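Local coordinates for fluvirucin B1 DH domain from module 1 (Actinomadura vulgaris, PDB 6OBV), which probably removes water from the beta-hydroxyacyl intermediate of the first extension module in fluvirucin B1 polyketide assembly, at residues V83-R88 with L117-T122. Sequence-based numbering, arbitrary orientation.
Sequences VELAVR and LQVAVT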
loop_
_atom_site.group_PDB
_atom_site.type_symbol
_atom_site.label_atom_id
_atom_site.label_comp_id
_atom_site.label_asym_id
_atom_site.label_seq_id
_atom_site.Cartn_x
_atom_site.Cartn_y
_atom_site.Cartn_z
ATOM N N VAL A 83 9.311 11.131 13.977
ATOM C CA VAL A 83 10.717 10.829 13.745
ATOM C C VAL A 83 10.906 9.324 13.610
ATOM O O VAL A 83 11.611 8.842 12.717
ATOM C CB VAL A 83 11.583 11.397 14.890
ATOM C CG1 VAL A 83 12.921 10.695 14.935
ATOM C CG2 VAL A 83 11.776 12.919 14.769
ATOM N N GLU A 84 10.289 8.554 14.507
ATOM C CA GLU A 84 10.439 7.103 14.444
ATOM C C GLU A 84 9.818 6.533 13.169
ATOM O O GLU A 84 10.392 5.636 12.534
ATOM C CB GLU A 84 9.821 6.431 15.672
ATOM C CG GLU A 84 9.641 4.898 15.510
ATOM C CD GLU A 84 10.967 4.118 15.612
ATOM O OE1 GLU A 84 12.026 4.771 15.804
ATOM O OE2 GLU A 84 10.947 2.859 15.514
ATOM N N LEU A 85 8.660 7.056 12.770
ATOM C CA LEU A 85 7.999 6.561 11.567
ATOM C C LEU A 85 8.816 6.872 10.324
ATOM O O LEU A 85 9.016 6.008 9.459
ATOM C CB LEU A 85 6.607 7.178 11.457
ATOM C CG LEU A 85 5.604 6.555 12.420
ATOM C CD1 LEU A 85 4.270 7.291 12.443
ATOM C CD2 LEU A 85 5.397 5.066 12.075
ATOM N N ALA A 86 9.290 8.114 10.221
ATOM C CA ALA A 86 10.065 8.531 9.065
ATOM C C ALA A 86 11.379 7.753 8.970
ATOM O O ALA A 86 11.796 7.351 7.880
ATOM C CB ALA A 86 10.323 10.042 9.142
ATOM N N VAL A 87 12.045 7.522 10.099
ATOM C CA VAL A 87 13.319 6.809 10.044
ATOM C C VAL A 87 13.107 5.351 9.646
ATOM O O VAL A 87 13.857 4.804 8.825
ATOM C CB VAL A 87 14.058 6.948 11.384
ATOM C CG1 VAL A 87 15.149 5.881 11.476
ATOM C CG2 VAL A 87 14.671 8.349 11.491
ATOM N N ARG A 88 12.074 4.703 10.195
ATOM C CA ARG A 88 11.802 3.320 9.818
ATOM C C ARG A 88 11.530 3.193 8.322
ATOM O O ARG A 88 11.970 2.228 7.682
ATOM C CB ARG A 88 10.626 2.776 10.625
ATOM C CG ARG A 88 10.398 1.272 10.460
ATOM C CD ARG A 88 11.700 0.523 10.587
ATOM N NE ARG A 88 11.528 -0.921 10.397
ATOM C CZ ARG A 88 11.469 -1.527 9.214
ATOM N NH1 ARG A 88 11.573 -0.825 8.093
ATOM N NH2 ARG A 88 11.314 -2.843 9.147
ATOM N N LEU A 117 -2.117 4.836 9.675
ATOM C CA LEU A 117 -0.883 5.568 9.391
ATOM C C LEU A 117 -0.414 5.251 7.982
ATOM O O LEU A 117 -0.523 4.107 7.542
ATOM C CB LEU A 117 0.231 5.189 10.370
ATOM C CG LEU A 117 0.058 5.471 11.857
ATOM C CD1 LEU A 117 1.359 5.067 12.603
ATOM C CD2 LEU A 117 -0.258 6.938 12.072
ATOM N N GLN A 118 0.122 6.251 7.279
ATOM C CA GLN A 118 0.777 6.002 5.997
ATOM C C GLN A 118 2.023 6.861 5.889
ATOM O O GLN A 118 1.953 8.079 6.066
ATOM C CB GLN A 118 -0.135 6.296 4.800
ATOM C CG GLN A 118 -0.808 5.090 4.212
ATOM C CD GLN A 118 -1.374 5.356 2.828
ATOM O OE1 GLN A 118 -0.748 6.018 2.002
ATOM N NE2 GLN A 118 -2.569 4.849 2.575
ATOM N N VAL A 119 3.147 6.223 5.575
ATOM C CA VAL A 119 4.430 6.885 5.404
ATOM C C VAL A 119 4.817 6.733 3.940
ATOM O O VAL A 119 5.081 5.620 3.472
ATOM C CB VAL A 119 5.514 6.298 6.325
ATOM C CG1 VAL A 119 6.787 7.107 6.189
ATOM C CG2 VAL A 119 5.048 6.261 7.794
ATOM N N ALA A 120 4.831 7.837 3.205
ATOM C CA ALA A 120 5.131 7.805 1.783
ATOM C C ALA A 120 6.561 8.278 1.550
ATOM O O ALA A 120 6.993 9.276 2.133
ATOM C CB ALA A 120 4.143 8.675 1.009
ATOM N N VAL A 121 7.294 7.544 0.709
ATOM C CA VAL A 121 8.692 7.827 0.396
ATOM C C VAL A 121 8.836 7.873 -1.124
ATOM O O VAL A 121 8.406 6.947 -1.817
ATOM C CB VAL A 121 9.631 6.762 0.998
ATOM C CG1 VAL A 121 11.061 7.024 0.598
ATOM C CG2 VAL A 121 9.498 6.730 2.518
ATOM N N THR A 122 9.439 8.937 -1.642
ATOM C CA THR A 122 9.549 9.061 -3.088
ATOM C C THR A 122 10.736 8.257 -3.621
ATOM O O THR A 122 11.570 7.735 -2.876
ATOM C CB THR A 122 9.702 10.525 -3.507
ATOM O OG1 THR A 122 10.909 11.056 -2.940
ATOM C CG2 THR A 122 8.497 11.383 -3.045
#
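Leu85 extends from helix 79-92 to strand 115-121 and meets Leu117 and Val119, two residues of that strand whose side chains point toward the helix. Its CB is the first atom to touch, 4.1 Å from CG2 of Val119. CG stands anti to the carbonyl carbon of Leu85 (chi1 -76°), which carries the branch onward to Leu117. There the two methyls share one partner: CD1 lies 3.7 Å from CD1 of Leu117, and CD2 lies 4.1 Å from that same Leu117 methyl. The two leucine side chains cross at about a right angle and touch at their end methyls. Val119 also approaches the helix backbone, its CG1 4.1 Å from the carbonyl O of Leu85, while Ala89, one turn further on, packs on the same valine. All three residues are buried, and their side chains meet one another through carbon atoms alone. Met39 also packs against Leu85; Ala136 adjoins Leu117 and Val132 adjoins Val119, both from strand 130-137. Gln118 points to the other face of the strand, where its NE2 hydrogen-bonds to Glu45 O of the second subunit. A central helix packed in the concave face of a curved antiparallel sheet, with alternate strand residues forming the apolar interface, is characteristic of the hot-dog fold; polyketide synthase dehydratases have two such folds in one chain.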